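Glutamine cyclotransferase (Zymomonas mobilis, PDB 3NOL) catalyses the cyclisation of N-terminal glutamine to pyroglutamate, as a bacterial glutaminyl cyclase with a calcium-bound beta-propeller fold. Local coordinates at residues A[27-41]-A[243-257]. Sequence-based numbering, arbitrary orientation.
Sequences PIYDYQIVHSYPHDT and GKLWPKVFEITLTQR
Arg257 takes hold of Asp30 side-on, NH2 to OD1 at 2.7 Å and NE to OD2 at 3.1 Å, both on the syn side, with the two flat groups 21° apart. Ile28 CG2 sits over the centre of one guanidinium face, and Asp209 is a second acidic partner. Shortening Arg257 to an alanine would probably leave the Asp30 carboxylate without its charge mate and Ile28 CG2 without the flat group it covers. Next along, Gln32 bends at chi2 (83°) and its amide spans two threonines: OE1 accepts from Thr253 OG1 at 2.7 Å, while NE2 gives to Thr255 OG1. The backbones pair antiparallel, interrupted by a classic beta bulge where Val34 N donates to Glu251 O at 2.7 Å and His35 N gives the same oxygen a weak second bond. Across the bulge, on the other face of the sheet from Gln32, Ile33 CD1 packs on Phe250 CD2 at 3.6 Å. At the far end His39 CG lies anti to the backbone N (chi1 -177°), bringing ND1 to Trp246 O at 2.7 Å, in the ring plane; NE2 is hydrogen-bonded to Glu57. Strand 248-256 thus lies between 28-38 and 238-243, joining the chain's two ends in one sheet, as in the closure of a beta-propeller, while 204-209 flanks 28-38 in parallel.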
ATOM      1  N   PRO A  27     -13.205  -5.472  16.854  1.00 14.81           N
ATOM      2  CA  PRO A  27     -14.056  -6.152  15.861  1.00 13.75           C
ATOM      3  C   PRO A  27     -13.267  -6.706  14.678  1.00 13.31           C
ATOM      4  O   PRO A  27     -12.286  -6.100  14.239  1.00 11.28           O
ATOM      5  CB  PRO A  27     -15.027  -5.060  15.375  1.00 14.53           C
ATOM      6  CG  PRO A  27     -14.522  -3.750  15.888  1.00 15.38           C
ATOM      7  CD  PRO A  27     -13.516  -4.039  16.997  1.00 14.49           C
ATOM      8  N   ILE A  28     -13.718  -7.855  14.186  1.00 12.36           N
ATOM      9  CA  ILE A  28     -13.126  -8.526  13.044  1.00 12.43           C
ATOM     10  C   ILE A  28     -14.101  -8.317  11.880  1.00 12.10           C
ATOM     11  O   ILE A  28     -15.325  -8.411  12.067  1.00 11.51           O
ATOM     12  CB  ILE A  28     -12.919 -10.041  13.323  1.00 13.07           C
ATOM     13  CG1 ILE A  28     -11.953 -10.242  14.511  1.00 14.18           C
ATOM     14  CG2 ILE A  28     -12.383 -10.772  12.085  1.00 13.39           C
ATOM     15  CD1 ILE A  28     -11.995 -11.633  15.148  1.00 13.53           C
ATOM     16  N   TYR A  29     -13.554  -8.046  10.695  1.00 10.90           N
ATOM     17  CA  TYR A  29     -14.360  -7.837   9.485  1.00 10.77           C
ATOM     18  C   TYR A  29     -14.084  -8.942   8.479  1.00 10.97           C
ATOM     19  O   TYR A  29     -12.927  -9.245   8.188  1.00 10.60           O
ATOM     20  CB  TYR A  29     -14.061  -6.463   8.860  1.00 10.37           C
ATOM     21  CG  TYR A  29     -14.480  -5.327   9.766  1.00 11.54           C
ATOM     22  CD1 TYR A  29     -15.748  -4.747   9.653  1.00 11.54           C
ATOM     23  CD2 TYR A  29     -13.629  -4.869  10.774  1.00 10.88           C
ATOM     24  CE1 TYR A  29     -16.137  -3.715  10.503  1.00 10.17           C
ATOM     25  CE2 TYR A  29     -14.001  -3.860  11.636  1.00 10.67           C
ATOM     26  CZ  TYR A  29     -15.252  -3.289  11.507  1.00 10.72           C
ATOM     27  OH  TYR A  29     -15.594  -2.289  12.375  1.00 12.45           O
ATOM     28  N   ASP A  30     -15.162  -9.552   7.983  1.00 11.36           N
ATOM     29  CA  ASP A  30     -15.083 -10.486   6.884  1.00 12.02           C
ATOM     30  C   ASP A  30     -15.303  -9.753   5.573  1.00 11.36           C
ATOM     31  O   ASP A  30     -15.890  -8.683   5.548  1.00 11.82           O
ATOM     32  CB  ASP A  30     -16.110 -11.603   7.056  1.00 12.88           C
ATOM     33  CG  ASP A  30     -15.745 -12.535   8.191  1.00 14.14           C
ATOM     34  OD1 ASP A  30     -14.606 -13.054   8.174  1.00 16.43           O
ATOM     35  OD2 ASP A  30     -16.578 -12.731   9.098  1.00 14.97           O
ATOM     36  N   TYR A  31     -14.797 -10.329   4.495  1.00 11.18           N
ATOM     37  CA  TYR A  31     -14.898  -9.695   3.194  1.00 11.26           C
ATOM     38  C   TYR A  31     -15.991 -10.366   2.338  1.00 11.18           C
ATOM     39  O   TYR A  31     -16.330 -11.555   2.544  1.00 11.22           O
ATOM     40  CB  TYR A  31     -13.547  -9.760   2.468  1.00 11.68           C
ATOM     41  CG  TYR A  31     -13.192 -11.159   2.066  1.00 11.44           C
ATOM     42  CD1 TYR A  31     -12.439 -11.986   2.927  1.00 12.78           C
ATOM     43  CD2 TYR A  31     -13.647 -11.702   0.852  1.00 12.70           C
ATOM     44  CE1 TYR A  31     -12.139 -13.296   2.580  1.00 11.65           C
ATOM     45  CE2 TYR A  31     -13.351 -13.021   0.505  1.00 12.99           C
ATOM     46  CZ  TYR A  31     -12.596 -13.808   1.377  1.00 13.05           C
ATOM     47  OH  TYR A  31     -12.314 -15.103   1.023  1.00 12.68           O
ATOM     48  N   GLN A  32     -16.488  -9.600   1.361  1.00 10.67           N
ATOM     49  CA  GLN A  32     -17.259 -10.104   0.221  1.00 10.91           C
ATOM     50  C   GLN A  32     -16.617  -9.548  -1.056  1.00 10.38           C
ATOM     51  O   GLN A  32     -16.383  -8.327  -1.161  1.00 10.68           O
ATOM     52  CB  GLN A  32     -18.718  -9.622   0.266  1.00 10.07           C
ATOM     53  CG  GLN A  32     -19.489 -10.000   1.523  1.00 13.28           C
ATOM     54  CD  GLN A  32     -19.228  -9.047   2.674  1.00 17.44           C
ATOM     55  OE1 GLN A  32     -19.287  -7.819   2.515  1.00 19.10           O
ATOM     56  NE2 GLN A  32     -18.930  -9.610   3.849  1.00 18.90           N
ATOM     57  N   ILE A  33     -16.300 -10.438  -1.988  1.00  9.99           N
ATOM     58  CA  ILE A  33     -15.731 -10.026  -3.280  1.00 10.09           C
ATOM     59  C   ILE A  33     -16.830  -9.462  -4.165  1.00 10.02           C
ATOM     60  O   ILE A  33     -17.819 -10.158  -4.453  1.00 10.97           O
ATOM     61  CB  ILE A  33     -15.021 -11.194  -4.006  1.00 10.31           C
ATOM     62  CG1 ILE A  33     -13.819 -11.672  -3.183  1.00 11.00           C
ATOM     63  CG2 ILE A  33     -14.602 -10.771  -5.418  1.00 10.13           C
ATOM     64  CD1 ILE A  33     -13.164 -12.961  -3.674  1.00 11.11           C
ATOM     65  N   VAL A  34     -16.661  -8.211  -4.583  1.00  9.53           N
ATOM     66  CA  VAL A  34     -17.588  -7.553  -5.517  1.00 10.23           C
ATOM     67  C   VAL A  34     -17.200  -7.848  -6.971  1.00 10.55           C
ATOM     68  O   VAL A  34     -18.063  -8.189  -7.807  1.00 11.46           O
ATOM     69  CB  VAL A  34     -17.635  -6.011  -5.284  1.00  9.35           C
ATOM     70  CG1 VAL A  34     -18.669  -5.354  -6.232  1.00 10.10           C
ATOM     71  CG2 VAL A  34     -17.961  -5.688  -3.830  1.00 10.41           C
ATOM     72  N   HIS A  35     -15.906  -7.687  -7.258  1.00 10.18           N
ATOM     73  CA  HIS A  35     -15.284  -8.023  -8.538  1.00 11.11           C
ATOM     74  C   HIS A  35     -13.859  -8.510  -8.303  1.00 10.86           C
ATOM     75  O   HIS A  35     -13.229  -8.136  -7.305  1.00 10.12           O
ATOM     76  CB  HIS A  35     -15.204  -6.805  -9.472  1.00 10.84           C
ATOM     77  CG  HIS A  35     -16.532  -6.195  -9.788  1.00 14.51           C
ATOM     78  ND1 HIS A  35     -17.516  -6.872 -10.478  1.00 15.82           N
ATOM     79  CD2 HIS A  35     -17.034  -4.966  -9.519  1.00 16.09           C
ATOM     80  CE1 HIS A  35     -18.571  -6.088 -10.612  1.00 17.60           C
ATOM     81  NE2 HIS A  35     -18.304  -4.927 -10.045  1.00 17.83           N
ATOM     82  N   SER A  36     -13.363  -9.339  -9.225  1.00 10.94           N
ATOM     83  CA  SER A  36     -11.942  -9.693  -9.284  1.00 11.87           C
ATOM     84  C   SER A  36     -11.423  -9.166 -10.607  1.00 11.76           C
ATOM     85  O   SER A  36     -12.066  -9.359 -11.649  1.00 12.56           O
ATOM     86  CB  SER A  36     -11.740 -11.216  -9.256  1.00 12.07           C
ATOM     87  OG  SER A  36     -12.340 -11.768  -8.106  1.00 16.97           O
ATOM     88  N   TYR A  37     -10.277  -8.495 -10.564  1.00  9.71           N
ATOM     89  CA  TYR A  37      -9.625  -7.969 -11.756  1.00  9.29           C
ATOM     90  C   TYR A  37      -8.252  -8.617 -11.927  1.00  8.81           C
ATOM     91  O   TYR A  37      -7.630  -8.982 -10.934  1.00  7.58           O
ATOM     92  CB  TYR A  37      -9.476  -6.451 -11.635  1.00  9.82           C
ATOM     93  CG  TYR A  37     -10.812  -5.748 -11.581  1.00 10.44           C
ATOM     94  CD1 TYR A  37     -11.661  -5.756 -12.686  1.00 11.37           C
ATOM     95  CD2 TYR A  37     -11.246  -5.129 -10.413  1.00 11.27           C
ATOM     96  CE1 TYR A  37     -12.907  -5.121 -12.639  1.00 12.27           C
ATOM     97  CE2 TYR A  37     -12.493  -4.515 -10.351  1.00 12.40           C
ATOM     98  CZ  TYR A  37     -13.308  -4.511 -11.478  1.00 13.40           C
ATOM     99  OH  TYR A  37     -14.545  -3.896 -11.420  1.00 15.68           O
ATOM    100  N   PRO A  38      -7.782  -8.781 -13.180  1.00  8.84           N
ATOM    101  CA  PRO A  38      -6.475  -9.417 -13.369  1.00  8.70           C
ATOM    102  C   PRO A  38      -5.334  -8.635 -12.701  1.00  8.66           C
ATOM    103  O   PRO A  38      -5.286  -7.388 -12.773  1.00  8.11           O
ATOM    104  CB  PRO A  38      -6.283  -9.393 -14.888  1.00  9.41           C
ATOM    105  CG  PRO A  38      -7.613  -9.169 -15.469  1.00 10.87           C
ATOM    106  CD  PRO A  38      -8.417  -8.419 -14.461  1.00  8.94           C
ATOM    107  N   HIS A  39      -4.438  -9.360 -12.035  1.00  8.45           N
ATOM    108  CA  HIS A  39      -3.182  -8.771 -11.550  1.00  7.48           C
ATOM    109  C   HIS A  39      -1.998  -9.565 -12.096  1.00  8.37           C
ATOM    110  O   HIS A  39      -2.092 -10.788 -12.330  1.00  7.13           O
ATOM    111  CB  HIS A  39      -3.156  -8.720 -10.017  1.00  7.81           C
ATOM    112  CG  HIS A  39      -1.932  -8.058  -9.443  1.00  6.96           C
ATOM    113  ND1 HIS A  39      -0.944  -8.768  -8.806  1.00  7.94           N
ATOM    114  CD2 HIS A  39      -1.554  -6.752  -9.389  1.00  9.68           C
ATOM    115  CE1 HIS A  39       0.006  -7.938  -8.391  1.00  7.16           C
ATOM    116  NE2 HIS A  39      -0.342  -6.705  -8.734  1.00  9.87           N
ATOM    117  N   ASP A  40      -0.904  -8.853 -12.336  1.00  8.59           N
ATOM    118  CA  ASP A  40       0.308  -9.426 -12.928  1.00  8.31           C
ATOM    119  C   ASP A  40       0.921 -10.425 -11.938  1.00  8.56           C
ATOM    120  O   ASP A  40       1.320 -10.056 -10.826  1.00  7.87           O
ATOM    121  CB  ASP A  40       1.271  -8.261 -13.239  1.00  8.99           C
ATOM    122  CG  ASP A  40       2.551  -8.705 -13.934  1.00 10.00           C
ATOM    123  OD1 ASP A  40       2.838  -9.939 -14.015  1.00  8.20           O
ATOM    124  OD2 ASP A  40       3.289  -7.791 -14.353  1.00  9.12           O
ATOM    125  N   THR A  41       1.006 -11.692 -12.350  1.00  8.04           N
ATOM    126  CA  THR A  41       1.525 -12.740 -11.444  1.00  8.33           C
ATOM    127  C   THR A  41       3.043 -12.685 -11.283  1.00  8.98           C
ATOM    128  O   THR A  41       3.611 -13.454 -10.512  1.00  9.44           O
ATOM    129  CB  THR A  41       1.111 -14.172 -11.892  1.00  8.79           C
ATOM    130  OG1 THR A  41       1.485 -14.382 -13.262  1.00 10.02           O
ATOM    131  CG2 THR A  41      -0.382 -14.394 -11.715  1.00  8.35           C
ATOM    132  N   GLY A 243      -1.838  -8.767  -3.648  1.00  6.23           N
ATOM    133  CA  GLY A 243      -0.645  -9.286  -3.008  1.00  5.96           C
ATOM    134  C   GLY A 243       0.459  -9.559  -4.020  1.00  5.97           C
ATOM    135  O   GLY A 243       0.262  -9.477  -5.273  1.00  5.74           O
ATOM    136  N   LYS A 244       1.634  -9.872  -3.476  1.00  6.47           N
ATOM    137  CA  LYS A 244       2.805 -10.076  -4.332  1.00  6.18           C
ATOM    138  C   LYS A 244       2.636 -11.348  -5.144  1.00  6.33           C
ATOM    139  O   LYS A 244       2.472 -12.429  -4.563  1.00  6.29           O
ATOM    140  CB  LYS A 244       4.076 -10.113  -3.495  1.00  5.77           C
ATOM    141  CG  LYS A 244       4.258  -8.854  -2.598  1.00  6.17           C
ATOM    142  CD  LYS A 244       5.705  -8.804  -2.063  1.00  5.92           C
ATOM    143  CE  LYS A 244       5.910  -7.809  -0.900  1.00  7.07           C
ATOM    144  NZ  LYS A 244       7.322  -7.829  -0.357  1.00  7.92           N
ATOM    145  N   LEU A 245       2.687 -11.190  -6.469  1.00  6.88           N
ATOM    146  CA  LEU A 245       2.503 -12.275  -7.475  1.00  6.41           C
ATOM    147  C   LEU A 245       1.052 -12.772  -7.558  1.00  6.55           C
ATOM    148  O   LEU A 245       0.756 -13.748  -8.255  1.00  7.40           O
ATOM    149  CB  LEU A 245       3.464 -13.446  -7.229  1.00  6.37           C
ATOM    150  CG  LEU A 245       4.942 -13.125  -6.949  1.00  6.53           C
ATOM    151  CD1 LEU A 245       5.740 -14.417  -6.700  1.00  7.58           C
ATOM    152  CD2 LEU A 245       5.543 -12.331  -8.105  1.00  7.50           C
ATOM    153  N   TRP A 246       0.147 -12.086  -6.855  1.00  6.10           N
ATOM    154  CA  TRP A 246      -1.244 -12.508  -6.827  1.00  6.89           C
ATOM    155  C   TRP A 246      -1.867 -12.337  -8.221  1.00  7.16           C
ATOM    156  O   TRP A 246      -1.584 -11.350  -8.915  1.00  7.64           O
ATOM    157  CB  TRP A 246      -2.018 -11.715  -5.772  1.00  7.29           C
ATOM    158  CG  TRP A 246      -1.777 -12.209  -4.390  1.00  6.69           C
ATOM    159  CD1 TRP A 246      -0.616 -12.761  -3.878  1.00  7.13           C
ATOM    160  CD2 TRP A 246      -2.735 -12.249  -3.341  1.00  8.18           C
ATOM    161  NE1 TRP A 246      -0.808 -13.116  -2.559  1.00  8.83           N
ATOM    162  CE2 TRP A 246      -2.101 -12.824  -2.207  1.00  8.02           C
ATOM    163  CE3 TRP A 246      -4.076 -11.868  -3.243  1.00 10.15           C
ATOM    164  CZ2 TRP A 246      -2.772 -13.014  -0.989  1.00  8.25           C
ATOM    165  CZ3 TRP A 246      -4.738 -12.063  -2.034  1.00  7.47           C
ATOM    166  CH2 TRP A 246      -4.086 -12.629  -0.927  1.00  8.08           C
ATOM    167  N   PRO A 247      -2.691 -13.311  -8.653  1.00  7.42           N
ATOM    168  CA  PRO A 247      -3.301 -13.243  -9.999  1.00  7.79           C
ATOM    169  C   PRO A 247      -4.492 -12.295 -10.120  1.00  7.88           C
ATOM    170  O   PRO A 247      -5.017 -12.113 -11.228  1.00  7.28           O
ATOM    171  CB  PRO A 247      -3.782 -14.688 -10.234  1.00  8.84           C
ATOM    172  CG  PRO A 247      -4.121 -15.177  -8.822  1.00  8.64           C
ATOM    173  CD  PRO A 247      -3.055 -14.559  -7.939  1.00  8.34           C
ATOM    174  N   LYS A 248      -4.936 -11.738  -8.991  1.00  7.56           N
ATOM    175  CA  LYS A 248      -6.088 -10.822  -8.996  1.00  7.59           C
ATOM    176  C   LYS A 248      -5.883  -9.623  -8.077  1.00  7.61           C
ATOM    177  O   LYS A 248      -5.141  -9.718  -7.105  1.00  6.99           O
ATOM    178  CB  LYS A 248      -7.376 -11.543  -8.537  1.00  7.45           C
ATOM    179  CG  LYS A 248      -7.837 -12.763  -9.364  1.00  7.73           C
ATOM    180  CD  LYS A 248      -8.226 -12.424 -10.810  1.00 10.42           C
ATOM    181  CE  LYS A 248      -8.748 -13.697 -11.513  1.00 12.90           C
ATOM    182  NZ  LYS A 248      -9.062 -13.457 -12.961  1.00 14.51           N
ATOM    183  N   VAL A 249      -6.571  -8.517  -8.392  1.00  6.97           N
ATOM    184  CA  VAL A 249      -6.900  -7.473  -7.434  1.00  7.87           C
ATOM    185  C   VAL A 249      -8.383  -7.700  -7.120  1.00  8.04           C
ATOM    186  O   VAL A 249      -9.194  -7.848  -8.045  1.00  9.10           O
ATOM    187  CB  VAL A 249      -6.743  -6.047  -8.023  1.00  7.68           C
ATOM    188  CG1 VAL A 249      -7.155  -4.978  -6.995  1.00  9.02           C
ATOM    189  CG2 VAL A 249      -5.304  -5.814  -8.509  1.00  9.15           C
ATOM    190  N   PHE A 250      -8.727  -7.713  -5.844  1.00  7.67           N
ATOM    191  CA  PHE A 250     -10.113  -7.928  -5.427  1.00  7.79           C
ATOM    192  C   PHE A 250     -10.710  -6.612  -4.976  1.00  7.93           C
ATOM    193  O   PHE A 250     -10.134  -5.913  -4.132  1.00  7.54           O
ATOM    194  CB  PHE A 250     -10.196  -8.901  -4.249  1.00  8.02           C
ATOM    195  CG  PHE A 250      -9.699 -10.284  -4.572  1.00  9.26           C
ATOM    196  CD1 PHE A 250      -8.432 -10.677  -4.173  1.00 10.67           C
ATOM    197  CD2 PHE A 250     -10.499 -11.182  -5.298  1.00 10.66           C
ATOM    198  CE1 PHE A 250      -7.941 -11.959  -4.480  1.00 10.36           C
ATOM    199  CE2 PHE A 250     -10.032 -12.467  -5.614  1.00 10.94           C
ATOM    200  CZ  PHE A 250      -8.742 -12.859  -5.191  1.00  9.91           C
ATOM    201  N   GLU A 251     -11.881  -6.297  -5.518  1.00  7.33           N
ATOM    202  CA  GLU A 251     -12.695  -5.221  -4.983  1.00  7.94           C
ATOM    203  C   GLU A 251     -13.605  -5.872  -3.942  1.00  7.86           C
ATOM    204  O   GLU A 251     -14.368  -6.804  -4.269  1.00  8.25           O
ATOM    205  CB  GLU A 251     -13.506  -4.579  -6.104  1.00  8.14           C
ATOM    206  CG  GLU A 251     -14.460  -3.521  -5.612  1.00  8.08           C
ATOM    207  CD  GLU A 251     -15.327  -2.934  -6.732  1.00  9.34           C
ATOM    208  OE1 GLU A 251     -16.298  -2.230  -6.389  1.00 11.12           O
ATOM    209  OE2 GLU A 251     -15.032  -3.170  -7.922  1.00 11.97           O
ATOM    210  N   ILE A 252     -13.492  -5.409  -2.701  1.00  7.55           N
ATOM    211  CA  ILE A 252     -14.190  -6.060  -1.573  1.00  7.86           C
ATOM    212  C   ILE A 252     -15.040  -5.100  -0.756  1.00  8.51           C
ATOM    213  O   ILE A 252     -14.708  -3.921  -0.603  1.00  8.87           O
ATOM    214  CB  ILE A 252     -13.216  -6.781  -0.594  1.00  7.40           C
ATOM    215  CG1 ILE A 252     -12.185  -5.793   0.013  1.00  5.70           C
ATOM    216  CG2 ILE A 252     -12.550  -7.978  -1.253  1.00  7.78           C
ATOM    217  CD1 ILE A 252     -11.381  -6.423   1.199  1.00  7.58           C
ATOM    218  N   THR A 253     -16.129  -5.625  -0.210  1.00  8.57           N
ATOM    219  CA  THR A 253     -16.847  -4.936   0.869  1.00  9.11           C
ATOM    220  C   THR A 253     -16.554  -5.649   2.202  1.00 10.25           C
ATOM    221  O   THR A 253     -16.046  -6.776   2.210  1.00  9.99           O
ATOM    222  CB  THR A 253     -18.373  -4.847   0.585  1.00  9.57           C
ATOM    223  OG1 THR A 253     -18.893  -6.160   0.392  1.00 10.36           O
ATOM    224  CG2 THR A 253     -18.660  -3.972  -0.681  1.00  9.95           C
ATOM    225  N   LEU A 254     -16.840  -4.967   3.313  1.00 10.61           N
ATOM    226  CA  LEU A 254     -16.551  -5.476   4.658  1.00 11.65           C
ATOM    227  C   LEU A 254     -17.818  -5.581   5.472  1.00 12.65           C
ATOM    228  O   LEU A 254     -18.681  -4.706   5.385  1.00 12.78           O
ATOM    229  CB  LEU A 254     -15.583  -4.535   5.392  1.00 11.24           C
ATOM    230  CG  LEU A 254     -14.253  -4.313   4.698  1.00 11.15           C
ATOM    231  CD1 LEU A 254     -13.449  -3.312   5.535  1.00 11.22           C
ATOM    232  CD2 LEU A 254     -13.538  -5.653   4.548  1.00  9.95           C
ATOM    233  N   THR A 255     -17.921  -6.655   6.254  1.00 13.54           N
ATOM    234  CA  THR A 255     -18.990  -6.791   7.245  1.00 15.22           C
ATOM    235  C   THR A 255     -18.406  -7.257   8.560  1.00 15.33           C
ATOM    236  O   THR A 255     -17.568  -8.172   8.584  1.00 15.31           O
ATOM    237  CB  THR A 255     -20.084  -7.794   6.809  1.00 15.22           C
ATOM    238  OG1 THR A 255     -19.493  -9.067   6.519  1.00 17.12           O
ATOM    239  CG2 THR A 255     -20.830  -7.278   5.579  1.00 16.32           C
ATOM    240  N   GLN A 256     -18.881  -6.663   9.652  1.00 15.26           N
ATOM    241  CA  GLN A 256     -18.383  -7.032  10.969  1.00 16.27           C
ATOM    242  C   GLN A 256     -18.825  -8.446  11.305  1.00 16.31           C
ATOM    243  O   GLN A 256     -20.008  -8.793  11.169  1.00 16.88           O
ATOM    244  CB  GLN A 256     -18.830  -6.042  12.056  1.00 16.01           C
ATOM    245  CG  GLN A 256     -18.210  -6.382  13.420  1.00 17.61           C
ATOM    246  CD  GLN A 256     -18.654  -5.464  14.548  1.00 18.11           C
ATOM    247  OE1 GLN A 256     -19.097  -4.341  14.324  1.00 20.97           O
ATOM    248  NE2 GLN A 256     -18.528  -5.948  15.776  1.00 21.16           N
ATOM    249  N   ARG A 257     -17.871  -9.267  11.707  1.00 16.76           N
ATOM    250  CA  ARG A 257     -18.151 -10.650  12.094  1.00 18.37           C
ATOM    251  C   ARG A 257     -18.866 -10.730  13.461  1.00 19.75           C
ATOM    252  O   ARG A 257     -18.609  -9.914  14.363  1.00 19.38           O
ATOM    253  CB  ARG A 257     -16.849 -11.450  12.127  1.00 18.03           C
ATOM    254  CG  ARG A 257     -17.007 -12.925  12.513  1.00 18.07           C
ATOM    255  CD  ARG A 257     -15.647 -13.572  12.721  1.00 18.25           C
ATOM    256  NE  ARG A 257     -14.869 -13.590  11.478  1.00 17.98           N
ATOM    257  CZ  ARG A 257     -13.613 -14.016  11.378  1.00 18.56           C
ATOM    258  NH1 ARG A 257     -12.965 -14.467  12.453  1.00 18.37           N
ATOM    259  NH2 ARG A 257     -13.007 -13.989  10.197  1.00 17.90           N
TER
HETATM  260  O   HOH W   1     -16.220  -8.707  15.474  1.00 21.74           O
HETATM  261  O   HOH W   2     -10.374 -11.049 -13.574  1.00 26.76           O
HETATM  262  O   HOH W   3     -15.578  -1.649 -10.025  1.00 12.08           O